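PDB 4QGS: NADPH-dependent aldehyde reductase YqhD, which reduces a broad range of short-chain aldehydes to alcohols with NADPH as hydride donor, working as a zinc-dependent member of the iron-containing alcohol dehydrogenase family. Local coordinates for residues 104-109 against 148-152; 18-22 against 180-184; 214-218 against 310-315; 315-320 against 333-337; 280-284 against 390-394. All blocks are in the same frame, centred on the assembly; numbering follows the deposited sequence. Where two conformers were deposited one is given.

Interaction 1: residues 104-109 against 148-152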
# COMPACT_ATOMS: atom_id res chain seq x y z
N GLY A 104 -13.11 -0.70 -5.42
CA GLY A 104 -11.89 -0.73 -6.21
C GLY A 104 -10.65 -0.95 -5.37
O GLY A 104 -10.69 -1.68 -4.37
N GLY A 105 -9.55 -0.32 -5.76
CA GLY A 105 -8.30 -0.45 -5.03
C GLY A 105 -7.94 0.77 -4.20
O GLY A 105 -8.79 1.59 -3.86
N GLY A 106 -6.65 0.88 -3.86
CA GLY A 106 -6.18 1.92 -2.96
C GLY A 106 -6.40 3.34 -3.45
O GLY A 106 -6.58 4.27 -2.66
N SER A 107 -6.35 3.51 -4.77
CA SER A 107 -6.60 4.81 -5.38
C SER A 107 -8.03 5.28 -5.14
O SER A 107 -8.27 6.43 -4.78
CB SER A 107 -6.32 4.74 -6.88
OG SER A 107 -6.51 6.01 -7.49
N VAL A 108 -8.99 4.38 -5.33
CA VAL A 108 -10.39 4.72 -5.12
C VAL A 108 -10.63 4.97 -3.64
O VAL A 108 -11.32 5.92 -3.25
CB VAL A 108 -11.34 3.60 -5.63
CG1 VAL A 108 -12.80 3.92 -5.29
CG2 VAL A 108 -11.17 3.41 -7.12
N LEU A 109 -10.03 4.11 -2.81
CA LEU A 109 -10.16 4.24 -1.37
C LEU A 109 -9.61 5.58 -0.89
O LEU A 109 -10.29 6.31 -0.16
CB LEU A 109 -9.42 3.10 -0.67
CG LEU A 109 -9.41 3.16 0.86
CD1 LEU A 109 -10.82 3.09 1.41
CD2 LEU A 109 -8.55 2.04 1.41
N LEU A 148 -12.90 -3.96 -1.56
CA LEU A 148 -11.55 -3.89 -2.14
C LEU A 148 -11.27 -5.00 -3.14
O LEU A 148 -11.38 -6.18 -2.82
CB LEU A 148 -10.49 -3.91 -1.03
CG LEU A 148 -10.49 -2.73 -0.06
CD1 LEU A 148 -9.36 -2.85 0.97
CD2 LEU A 148 -10.38 -1.40 -0.81
N THR A 149 -10.89 -4.62 -4.35
CA THR A 149 -10.62 -5.61 -5.40
C THR A 149 -9.16 -6.05 -5.37
O THR A 149 -8.74 -6.92 -6.13
CB THR A 149 -10.98 -5.06 -6.78
OG1 THR A 149 -10.38 -3.77 -6.96
CG2 THR A 149 -12.50 -4.91 -6.91
N LEU A 150 -8.40 -5.42 -4.48
CA LEU A 150 -7.05 -5.84 -4.14
C LEU A 150 -6.70 -5.14 -2.82
O LEU A 150 -7.31 -4.14 -2.48
CB LEU A 150 -6.06 -5.51 -5.26
CG LEU A 150 -5.80 -4.06 -5.65
CD1 LEU A 150 -4.52 -3.98 -6.47
CD2 LEU A 150 -6.96 -3.52 -6.48
N PRO A 151 -5.74 -5.69 -2.05
CA PRO A 151 -5.45 -5.11 -0.73
C PRO A 151 -5.00 -3.65 -0.80
O PRO A 151 -4.34 -3.24 -1.75
CB PRO A 151 -4.32 -6.01 -0.20
CG PRO A 151 -4.49 -7.30 -0.93
CD PRO A 151 -4.94 -6.90 -2.31
N ALA A 152 -5.37 -2.88 0.22
CA ALA A 152 -5.00 -1.47 0.30
C ALA A 152 -4.80 -1.04 1.75
O ALA A 152 -3.98 -0.16 2.04
CB ALA A 152 -6.05 -0.61 -0.36
O HOH W 1 -4.09 -1.22 -3.43

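Interaction 2: residues 18-22 against 180-184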
# COMPACT_ATOMS: atom_id res chain seq x y z
N HIS A 18 -4.37 1.94 16.56
CA HIS A 18 -5.81 2.04 16.38
C HIS A 18 -6.18 1.51 15.00
O HIS A 18 -5.73 2.04 13.98
CB HIS A 18 -6.28 3.48 16.55
CG HIS A 18 -7.77 3.63 16.55
ND1 HIS A 18 -8.41 4.67 15.92
CD2 HIS A 18 -8.74 2.87 17.11
CE1 HIS A 18 -9.72 4.54 16.08
NE2 HIS A 18 -9.94 3.47 16.81
N THR A 19 -6.98 0.45 14.99
CA THR A 19 -7.41 -0.18 13.74
C THR A 19 -8.93 -0.40 13.75
O THR A 19 -9.41 -1.50 14.01
CB THR A 19 -6.68 -1.52 13.52
OG1 THR A 19 -6.90 -2.38 14.65
CG2 THR A 19 -5.18 -1.30 13.35
N PRO A 20 -9.69 0.67 13.48
CA PRO A 20 -11.13 0.63 13.74
C PRO A 20 -11.98 0.01 12.62
O PRO A 20 -13.16 -0.25 12.82
CB PRO A 20 -11.48 2.11 13.90
CG PRO A 20 -10.52 2.80 12.99
CD PRO A 20 -9.24 2.01 13.10
N THR A 21 -11.38 -0.24 11.46
CA THR A 21 -12.18 -0.76 10.34
C THR A 21 -12.62 -2.21 10.52
O THR A 21 -11.80 -3.11 10.71
CB THR A 21 -11.40 -0.64 9.01
OG1 THR A 21 -11.06 0.73 8.78
CG2 THR A 21 -12.25 -1.16 7.84
N ARG A 22 -13.93 -2.44 10.46
CA ARG A 22 -14.47 -3.79 10.51
C ARG A 22 -14.17 -4.52 9.21
O ARG A 22 -14.48 -4.03 8.14
CB ARG A 22 -15.98 -3.76 10.76
CG ARG A 22 -16.64 -5.13 10.71
CD ARG A 22 -18.15 -5.02 10.86
NE ARG A 22 -18.55 -4.40 12.13
CZ ARG A 22 -18.66 -5.06 13.28
NH1 ARG A 22 -18.41 -6.36 13.35
NH2 ARG A 22 -19.03 -4.40 14.38
N GLN A 180 -11.17 6.85 8.23
CA GLN A 180 -11.03 5.41 8.12
C GLN A 180 -12.38 4.79 7.82
O GLN A 180 -13.38 5.19 8.40
CB GLN A 180 -10.45 4.80 9.39
CG GLN A 180 -9.28 5.54 9.93
CD GLN A 180 -8.29 4.63 10.60
OE1 GLN A 180 -7.64 3.82 9.94
NE2 GLN A 180 -8.15 4.76 11.92
N PRO A 181 -12.40 3.81 6.91
CA PRO A 181 -13.67 3.15 6.61
C PRO A 181 -14.26 2.42 7.81
O PRO A 181 -13.54 1.82 8.61
CB PRO A 181 -13.30 2.15 5.49
CG PRO A 181 -11.84 1.96 5.60
CD PRO A 181 -11.28 3.26 6.13
N VAL A 182 -15.58 2.49 7.94
CA VAL A 182 -16.24 1.78 9.02
C VAL A 182 -16.10 0.28 8.76
O VAL A 182 -15.99 -0.50 9.70
CB VAL A 182 -17.73 2.18 9.15
CG1 VAL A 182 -17.84 3.60 9.67
CG2 VAL A 182 -18.43 2.08 7.82
N PHE A 183 -16.11 -0.12 7.48
CA PHE A 183 -15.91 -1.53 7.14
C PHE A 183 -15.18 -1.69 5.82
O PHE A 183 -15.14 -0.79 5.01
CB PHE A 183 -17.25 -2.27 7.05
CG PHE A 183 -18.16 -1.74 5.99
CD1 PHE A 183 -18.05 -2.17 4.68
CD2 PHE A 183 -19.12 -0.79 6.29
CE1 PHE A 183 -18.88 -1.66 3.70
CE2 PHE A 183 -19.96 -0.28 5.31
CZ PHE A 183 -19.83 -0.72 4.02
N ALA A 184 -14.63 -2.88 5.61
CA ALA A 184 -14.02 -3.22 4.34
C ALA A 184 -14.43 -4.63 3.97
O ALA A 184 -14.26 -5.56 4.78
CB ALA A 184 -12.48 -3.09 4.41

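Interaction 3: residues 214-218 against 310-315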
# COMPACT_ATOMS: atom_id res chain seq x y z
N TYR A 214 10.56 -4.40 9.79
CA TYR A 214 11.07 -5.58 10.47
C TYR A 214 12.58 -5.76 10.28
O TYR A 214 13.29 -6.07 11.23
CB TYR A 214 10.30 -6.84 10.00
CG TYR A 214 10.97 -8.15 10.34
CD1 TYR A 214 11.03 -8.61 11.66
CD2 TYR A 214 11.56 -8.93 9.35
CE1 TYR A 214 11.65 -9.81 11.97
CE2 TYR A 214 12.18 -10.14 9.65
CZ TYR A 214 12.23 -10.56 10.97
OH TYR A 214 12.85 -11.74 11.28
N VAL A 215 13.08 -5.56 9.06
CA VAL A 215 14.51 -5.72 8.86
C VAL A 215 15.16 -4.37 9.15
O VAL A 215 15.50 -3.59 8.26
CB VAL A 215 14.85 -6.22 7.45
CG1 VAL A 215 16.35 -6.48 7.33
CG2 VAL A 215 14.07 -7.51 7.18
N THR A 216 15.31 -4.11 10.45
CA THR A 216 15.72 -2.81 10.92
C THR A 216 16.74 -2.95 12.05
O THR A 216 17.93 -3.17 11.80
CB THR A 216 14.51 -1.99 11.41
OG1 THR A 216 13.78 -2.76 12.38
CG2 THR A 216 13.58 -1.66 10.25
N LYS A 217 16.27 -2.84 13.29
CA LYS A 217 17.12 -2.96 14.48
C LYS A 217 16.41 -3.79 15.52
O LYS A 217 15.21 -3.63 15.71
CB LYS A 217 17.46 -1.58 15.06
CG LYS A 217 18.48 -0.79 14.29
CD LYS A 217 18.65 0.62 14.87
CE LYS A 217 17.31 1.34 14.99
NZ LYS A 217 17.47 2.73 15.49
N PRO A 218 17.15 -4.65 16.25
CA PRO A 218 16.49 -5.47 17.27
C PRO A 218 16.08 -4.65 18.49
O PRO A 218 16.90 -3.92 19.05
CB PRO A 218 17.55 -6.51 17.62
CG PRO A 218 18.85 -5.81 17.36
CD PRO A 218 18.60 -4.91 16.17
N THR A 310 24.24 -1.74 9.98
CA THR A 310 23.22 -1.34 10.95
C THR A 310 22.08 -2.34 11.00
O THR A 310 21.42 -2.47 12.02
CB THR A 310 22.64 0.05 10.64
OG1 THR A 310 22.04 0.04 9.34
CG2 THR A 310 23.73 1.12 10.67
N LYS A 311 21.84 -3.04 9.89
CA LYS A 311 20.73 -4.00 9.84
C LYS A 311 21.18 -5.42 10.15
O LYS A 311 20.43 -6.37 9.97
CB LYS A 311 20.06 -3.98 8.46
CG LYS A 311 19.33 -2.70 8.14
CD LYS A 311 18.68 -2.81 6.74
CE LYS A 311 17.95 -1.54 6.37
NZ LYS A 311 16.79 -1.27 7.28
N ARG A 312 22.42 -5.57 10.61
CA ARG A 312 23.03 -6.89 10.70
C ARG A 312 22.21 -7.89 11.52
O ARG A 312 21.92 -8.98 11.03
CB ARG A 312 24.45 -6.76 11.28
CG ARG A 312 25.05 -8.05 11.74
CD ARG A 312 26.23 -7.74 12.64
NE ARG A 312 27.30 -8.73 12.51
CZ ARG A 312 27.41 -9.81 13.27
NH1 ARG A 312 26.51 -10.08 14.21
NH2 ARG A 312 28.42 -10.64 13.06
N ALA A 313 21.82 -7.53 12.74
CA ALA A 313 21.09 -8.46 13.60
C ALA A 313 19.76 -8.91 12.99
O ALA A 313 19.45 -10.10 13.00
CB ALA A 313 20.85 -7.83 14.97
N LYS A 314 18.99 -7.97 12.45
CA LYS A 314 17.69 -8.34 11.89
C LYS A 314 17.85 -9.04 10.53
O LYS A 314 17.00 -9.84 10.18
CB LYS A 314 16.77 -7.12 11.78
CG LYS A 314 16.37 -6.50 13.14
CD LYS A 314 15.75 -7.51 14.13
CE LYS A 314 14.37 -8.04 13.70
NZ LYS A 314 13.27 -7.04 13.86
N LEU A 315 18.91 -8.74 9.78
CA LEU A 315 19.16 -9.52 8.57
C LEU A 315 19.45 -10.98 8.90
O LEU A 315 19.00 -11.89 8.21
CB LEU A 315 20.32 -8.91 7.77
CG LEU A 315 19.92 -7.71 6.93
CD1 LEU A 315 21.17 -6.90 6.53
CD2 LEU A 315 19.16 -8.19 5.68
O HOH W 2 19.61 -5.10 12.94
O HOH W 3 19.43 -0.54 11.29
O HOH W 4 12.85 -4.67 15.47

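Interaction 4: residues 315-320 against 333-337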
# COMPACT_ATOMS: atom_id res chain seq x y z
N LEU A 315 18.91 -8.74 9.78
CA LEU A 315 19.16 -9.52 8.57
C LEU A 315 19.45 -10.98 8.90
O LEU A 315 19.00 -11.89 8.21
CB LEU A 315 20.32 -8.91 7.77
CG LEU A 315 19.92 -7.71 6.93
CD1 LEU A 315 21.17 -6.90 6.53
CD2 LEU A 315 19.16 -8.19 5.68
N LEU A 316 20.20 -11.22 9.98
CA LEU A 316 20.48 -12.59 10.39
C LEU A 316 19.24 -13.29 10.94
O LEU A 316 19.03 -14.49 10.74
CB LEU A 316 21.60 -12.61 11.45
CG LEU A 316 22.97 -12.20 10.91
CD1 LEU A 316 23.93 -11.95 12.08
CD2 LEU A 316 23.52 -13.28 10.00
N GLN A 317 18.41 -12.53 11.66
CA GLN A 317 17.17 -13.09 12.18
C GLN A 317 16.23 -13.45 11.03
O GLN A 317 15.61 -14.51 11.02
CB GLN A 317 16.48 -12.12 13.16
CG GLN A 317 15.22 -12.71 13.81
CD GLN A 317 14.69 -11.87 14.97
OE1 GLN A 317 15.44 -11.12 15.59
NE2 GLN A 317 13.40 -12.00 15.26
N TYR A 318 16.14 -12.54 10.06
CA TYR A 318 15.35 -12.75 8.86
C TYR A 318 15.83 -13.99 8.12
O TYR A 318 15.03 -14.83 7.70
CB TYR A 318 15.44 -11.49 7.99
CG TYR A 318 14.97 -11.58 6.55
CD1 TYR A 318 13.62 -11.58 6.24
CD2 TYR A 318 15.89 -11.59 5.50
CE1 TYR A 318 13.18 -11.62 4.91
CE2 TYR A 318 15.46 -11.63 4.16
CZ TYR A 318 14.11 -11.65 3.88
OH TYR A 318 13.67 -11.69 2.58
N ALA A 319 17.15 -14.13 7.99
CA ALA A 319 17.73 -15.26 7.26
C ALA A 319 17.35 -16.58 7.91
O ALA A 319 16.98 -17.53 7.23
CB ALA A 319 19.23 -15.13 7.18
N GLU A 320 17.43 -16.63 9.23
CA GLU A 320 17.09 -17.84 9.97
C GLU A 320 15.58 -18.11 10.02
O GLU A 320 15.13 -19.21 9.69
CB GLU A 320 17.66 -17.74 11.39
CG GLU A 320 17.44 -18.97 12.24
CD GLU A 320 18.19 -18.88 13.56
OE1 GLU A 320 19.40 -18.56 13.53
OE2 GLU A 320 17.58 -19.11 14.62
N ARG A 333 25.59 -15.79 5.61
CA ARG A 333 24.16 -15.94 5.87
C ARG A 333 23.38 -14.73 5.34
O ARG A 333 22.32 -14.88 4.73
CB ARG A 333 23.90 -16.15 7.36
CG ARG A 333 24.47 -17.46 7.91
CD ARG A 333 24.34 -17.53 9.43
NE ARG A 333 22.94 -17.54 9.83
CZ ARG A 333 22.47 -17.18 11.01
NH1 ARG A 333 23.29 -16.75 11.97
NH2 ARG A 333 21.17 -17.24 11.24
N ILE A 334 23.92 -13.53 5.56
CA ILE A 334 23.29 -12.31 5.08
C ILE A 334 23.30 -12.30 3.55
O ILE A 334 22.28 -11.98 2.92
CB ILE A 334 23.99 -11.06 5.63
CG1 ILE A 334 23.76 -10.97 7.15
CG2 ILE A 334 23.50 -9.80 4.93
CD1 ILE A 334 24.54 -9.84 7.83
N ASP A 335 24.43 -12.64 2.95
CA ASP A 335 24.51 -12.73 1.49
C ASP A 335 23.47 -13.69 0.94
O ASP A 335 22.80 -13.38 -0.04
CB ASP A 335 25.91 -13.16 1.04
CG ASP A 335 26.94 -12.05 1.13
OD1 ASP A 335 26.59 -10.93 1.56
OD2 ASP A 335 28.11 -12.29 0.77
N ALA A 336 23.31 -14.85 1.58
CA ALA A 336 22.35 -15.84 1.11
C ALA A 336 20.91 -15.34 1.26
O ALA A 336 20.06 -15.63 0.41
CB ALA A 336 22.54 -17.17 1.83
N ALA A 337 20.65 -14.58 2.33
CA ALA A 337 19.31 -14.04 2.57
C ALA A 337 18.96 -13.00 1.53
O ALA A 337 17.85 -12.97 1.01
CB ALA A 337 19.21 -13.45 3.97

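Interaction 5: residues 280-284 against 390-394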
# COMPACT_ATOMS: atom_id res chain seq x y z
N LEU A 280 13.42 5.86 -2.03
CA LEU A 280 14.30 5.75 -3.21
C LEU A 280 13.54 5.23 -4.41
O LEU A 280 13.69 5.71 -5.53
CB LEU A 280 15.49 4.83 -2.92
CG LEU A 280 16.58 5.35 -1.96
CD1 LEU A 280 17.76 4.39 -1.92
CD2 LEU A 280 17.03 6.72 -2.37
N GLY A 281 12.70 4.22 -4.16
CA GLY A 281 11.88 3.66 -5.21
C GLY A 281 10.94 4.67 -5.84
O GLY A 281 10.72 4.64 -7.07
N HIS A 282 10.39 5.56 -5.02
CA HIS A 282 9.42 6.55 -5.49
C HIS A 282 10.00 7.45 -6.59
O HIS A 282 9.29 7.85 -7.50
CB HIS A 282 8.91 7.41 -4.33
CG HIS A 282 7.90 6.73 -3.45
ND1 HIS A 282 7.41 7.31 -2.30
CD2 HIS A 282 7.29 5.52 -3.55
CE1 HIS A 282 6.55 6.49 -1.73
NE2 HIS A 282 6.45 5.40 -2.46
N GLU A 283 11.28 7.79 -6.48
CA GLU A 283 11.92 8.62 -7.51
C GLU A 283 12.07 7.88 -8.84
O GLU A 283 12.02 8.51 -9.90
CB GLU A 283 13.29 9.12 -7.03
CG GLU A 283 13.25 9.90 -5.73
CD GLU A 283 12.39 11.16 -5.76
OE1 GLU A 283 11.94 11.60 -6.83
OE2 GLU A 283 12.18 11.73 -4.67
N LEU A 284 12.23 6.55 -8.80
CA LEU A 284 12.27 5.75 -10.03
C LEU A 284 10.91 5.74 -10.74
O LEU A 284 10.84 5.79 -11.97
CB LEU A 284 12.73 4.31 -9.74
CG LEU A 284 14.19 4.21 -9.23
CD1 LEU A 284 14.50 2.78 -8.80
CD2 LEU A 284 15.18 4.65 -10.33
N SER A 390 22.55 7.15 -0.85
CA SER A 390 21.54 6.87 -1.88
C SER A 390 22.19 6.67 -3.25
O SER A 390 21.79 5.81 -4.03
CB SER A 390 20.51 7.99 -1.93
OG SER A 390 19.83 8.06 -0.67
N ARG A 391 23.21 7.47 -3.53
CA ARG A 391 23.98 7.31 -4.76
C ARG A 391 24.59 5.91 -4.84
O ARG A 391 24.48 5.26 -5.87
CB ARG A 391 25.08 8.37 -4.83
CG ARG A 391 25.81 8.39 -6.17
CD ARG A 391 26.98 9.36 -6.11
NE ARG A 391 27.46 9.69 -7.46
CZ ARG A 391 28.63 10.27 -7.69
NH1 ARG A 391 29.42 10.58 -6.66
NH2 ARG A 391 29.00 10.55 -8.93
N ARG A 392 25.21 5.45 -3.76
CA ARG A 392 25.82 4.12 -3.77
C ARG A 392 24.78 3.02 -3.96
O ARG A 392 25.05 2.00 -4.60
CB ARG A 392 26.59 3.88 -2.47
CG ARG A 392 27.91 4.62 -2.40
CD ARG A 392 28.85 3.97 -1.39
NE ARG A 392 28.25 3.89 -0.07
CZ ARG A 392 28.35 4.83 0.87
NH1 ARG A 392 29.05 5.94 0.62
NH2 ARG A 392 27.77 4.66 2.05
N ILE A 393 23.61 3.21 -3.37
CA ILE A 393 22.54 2.23 -3.48
C ILE A 393 22.01 2.14 -4.92
O ILE A 393 21.91 1.04 -5.46
CB ILE A 393 21.40 2.55 -2.51
CG1 ILE A 393 21.89 2.38 -1.07
CG2 ILE A 393 20.20 1.61 -2.76
CD1 ILE A 393 20.92 2.91 -0.06
N TYR A 394 21.69 3.28 -5.52
CA TYR A 394 21.25 3.29 -6.93
C TYR A 394 22.32 2.69 -7.84
O TYR A 394 22.04 1.93 -8.76
CB TYR A 394 20.94 4.71 -7.39
CG TYR A 394 19.62 5.31 -6.96
CD1 TYR A 394 18.42 4.59 -7.05
CD2 TYR A 394 19.57 6.62 -6.49
CE1 TYR A 394 17.20 5.18 -6.67
CE2 TYR A 394 18.37 7.21 -6.10
CZ TYR A 394 17.19 6.48 -6.20
OH TYR A 394 16.03 7.10 -5.81

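Interaction 1: residues 104-109 against 148-152
Thr-149 N donates to Gly-104 O at 2.9 Å with an N-H...O angle of 163°, the direct hydrogen bond between 104-109 and 148-152. The donor stands 50° out of the Gly-104 carbonyl plane and therefore misses the lone-pair directions. Two atoms of Leu-148 crowd the same oxygen: CA approaches Gly-104 O to 3.3 Å in a C-H...O contact, and CD2 lies 3.6 Å from it. With chi1 of 50°, Thr-149 OG1 lies between its own backbone N and carbonyl carbon, 3.2 Å from Gly-104 C. Further along, Leu-150 CD2 rests on Gly-105 CA at 3.7 Å, and Ala-152 CB covers Gly-106 CA at 3.6 Å. Here the parallel strands 99-104 and 144-148 end side by side, and the glycine-rich turn of this dehydrogenase family leads into helix 106-119, with Gly-105 at its N-cap. The Gly-104 backbone adopts a conformation in which a beta carbon would collide with the preceding carbonyl oxygen. Gly-106, Ser-107 and Thr-149 are NADP(+)-binding residues, so the contact lines the cofactor cleft, empty of cofactor in this form. Water 1 donates to Pro-151 O at 2.6 Å and accepts only a weak bond from Gly-106 N, linking the helix start to the loop. Leu-109 CD2 packs against Ala-152 CB at 4.1 Å. Behind this layer, Leu-109 leans on Met-144 and Cys-146, while Pro-151 packs on Met-256 and Ala-259 of helix 249-262.

Interaction 2: residues 18-22 against 180-184
In Thr-21, chi1 of -58° places OG1 beside its own backbone N and sends CG2 the other way, opposite that nitrogen, which lets the two branches meet different parts of 180-184. OG1 donates to Pro-181 O at 2.7 Å, in the carbonyl plane and on a lone pair, while CG2 comes to 3.9 Å from Ala-184 CB. Gln-180 is bent at chi2 (-147°), which brings its amide end to Pro-20; the two side chains cross at about a right angle. The closest approach there is Gln-180 NE2 to Pro-20 CD, 3.2 Å, a van der Waals contact. Pro-20 CD in turn sits over the centre of one face of the His-18 ring.

Beyond Thr-21 the backbones pair. Arg-22 N donates to Val-182 O at 2.9 Å with an N-H...O angle of 161°, its donor raised above the carbonyl plane. Arg-22 O accepts from Ala-184 N at 2.8 Å, and Phe-183 CA adds a C-H...O contact of 3.0 Å to Arg-22 O. This is parallel beta pairing: strand 22-25 is added as an outermost strand of the chain's six-stranded sheet beside strand 183-186; on the other side Val-182 and Phe-183 bond to Met-144 and Cys-146 of strand 144-148. Phe-183 sends its ring away from Arg-22, onto Leu-33, Gln-36 and Leu-101.

Two of the three hydrogen bonds are purely backbone, and the third also ends on a carbonyl; the join is thus carried mainly by peptide groups, with the Thr-21 hydroxyl extending it one step before the strand begins.

Interaction 3: residues 214-218 against 310-315
Tyr-214 meets Lys-314 through CD1 and CE1 of its ring, the two side chains crossing at a slant, with Lys-314 CE 3.7 Å from Tyr-214 CE1. Around the ring stand Asp-225, Ala-228 and Leu-232 of helix 222-244 together with Gln-317 and Tyr-318, and its hydroxyl bonds to Glu-229. The other ring of the contact, Pro-218, rests its CG on Ala-313 CB at 3.7 Å and runs alongside the Lys-314 chain in the opposite direction.

Lys-314 is folded at chi2, chi3 and chi4, and this curl returns NZ to the loop instead of sending it outward. NZ donates to Tyr-214 O at 2.8 Å, in the carbonyl plane and on a lone pair; it also forms a salt bridge with Asp-225 and donates to water 4, which itself donates to Lys-217 O. Lys-311 is bent only at chi4, and its NZ bonds to Val-215 O at 2.8 Å in the carbonyl plane. The same NZ also forms salt bridges with Asp-274 and Glu-381, which probably favour its charged form.

Val-215 centres an inverse gamma turn, closed by a weak bond from Thr-216 N to Tyr-214 O; the carbonyls of Tyr-214 and Val-215 are those taken by the two lysines. Water 2 donates to Thr-216 O at 2.8 Å and accepts from Lys-314 N at 3.0 Å. Val-215 CG1 packs on Leu-315 CD2, 3.7 Å away, and both residues touch Trp-304 of helix 292-306. The loop joining helices 196-211 and 222-244 is thereby pinned to the start of helix 312-323.

Interaction 4: residues 315-320 against 333-337
Arg-333 reaches over Leu-316 toward Glu-320, crossing between successive helices of the all-helical C-terminal region. Helix segments 315-320 and 333-337 form a close helix-helix crossing at 63°, their axes 8.9 Å apart at the nearest point. From its start, Arg-333 CB lies 3.9 Å from Leu-316 CD2, and a bend at chi3 (64°) then turns the guanidinium back above this methyl. Leu-316 CD2 stands 3.9 Å over one face of the guanidinium plane, offset toward its rim. At the tip, Arg-333 NH2 forms a salt bridge with Glu-320 OE1 at 3.2 Å. The hydrogen bond within that bridge is weak; the carboxylate and guanidinium planes are 25° apart and the side chains run side by side. Glu-320 CB borders the guanidinium edge in plane, 3.5 Å from Arg-333 NH2. The same NH2 also donates to Ile-325 O in the connection between the helices, a second partner, which probably limits the group's rotation.

Inward from the arginine the interface becomes apolar. Leu-316 CD2 continues onto Ile-334 CG1 at 3.7 Å, and Leu-315 crosses Ile-334 at about a right angle, using CD1. Tyr-318 borders Ala-337 through CD2; its hydroxyl bonds to Thr-341 one turn farther along helix 330-347, and its ring makes edge-to-face contacts with Trp-304 and Trp-323. Where the helices come nearest, small residues permit the close approach: Ala-319 CB meets Ala-337 CB at 3.6 Å.

Interaction 5: residues 280-284 against 390-394
Tyr-394 and Leu-280 lie across each other at a slant, with the tyrosine hydroxyl reaching past the leucine side chain to its backbone. Leu-280 O sits at the ring's edge, in plane, and accepts from Tyr-394 OH at 2.7 Å. The C=O...O angle is 113°, with the donor tilted 18° from the carbonyl plane. The two methyls of Leu-280 meet different residues of 390-394: CD1 meets Ile-393 CG2 at 3.8 Å, the two side chains crossing at about a right angle, while CD2 contacts Ser-390 OG at 3.5 Å and Tyr-394 CZ at 3.8 Å. Leu-284 slides past the ring in the opposite direction, its CG 4.1 Å from Tyr-394 CE1. Glu-283 offers only its aliphatic part, with CB 3.6 Å from Tyr-394 OH; its carboxylate leads away to bond with His-374.

Helix 276-288, which carries the zinc ligand His-278, is thereby joined to helix 387-396 near the C-terminus. The two segments cross at -62° with axes 12.0 Å apart, a gap bridged by long side chains. Leu-371 of helix 364-373 and Val-299 of helix 292-306 also touch Leu-280, placing it in a core among several helices.

Across the two segments the one hydrogen bond is Tyr-394 OH to Leu-280 O, beside mainly apolar contacts. Within its own segment, Leu-280 O receives just a weak bond from Glu-283 N, 3.3 Å away; the tyrosine hydroxyl supplies the shorter partner, spending its proton on this buried carbonyl.

Interactions 1 and 2 belong to the same parallel sheet, interaction 1 at the cofactor end of central strands and interaction 2 at an outermost strand; both are partly buried and rely mainly on backbone bonds. Interactions 3, 4 and 5 are buried contacts of the helical region. Interactions 3 and 4 share Leu-315 and use successive parts of helix 312-323, touching where Tyr-214 meets Gln-317 and Tyr-318; their centres are about 10 Å apart. Interaction 5 stands about 20 Å from interaction 3, centre to centre. Lysine-to-carbonyl bonds dominate interaction 3, packing of leucine, isoleucine and alanine with a peripheral salt bridge interaction 4, and one tyrosine bond interaction 5.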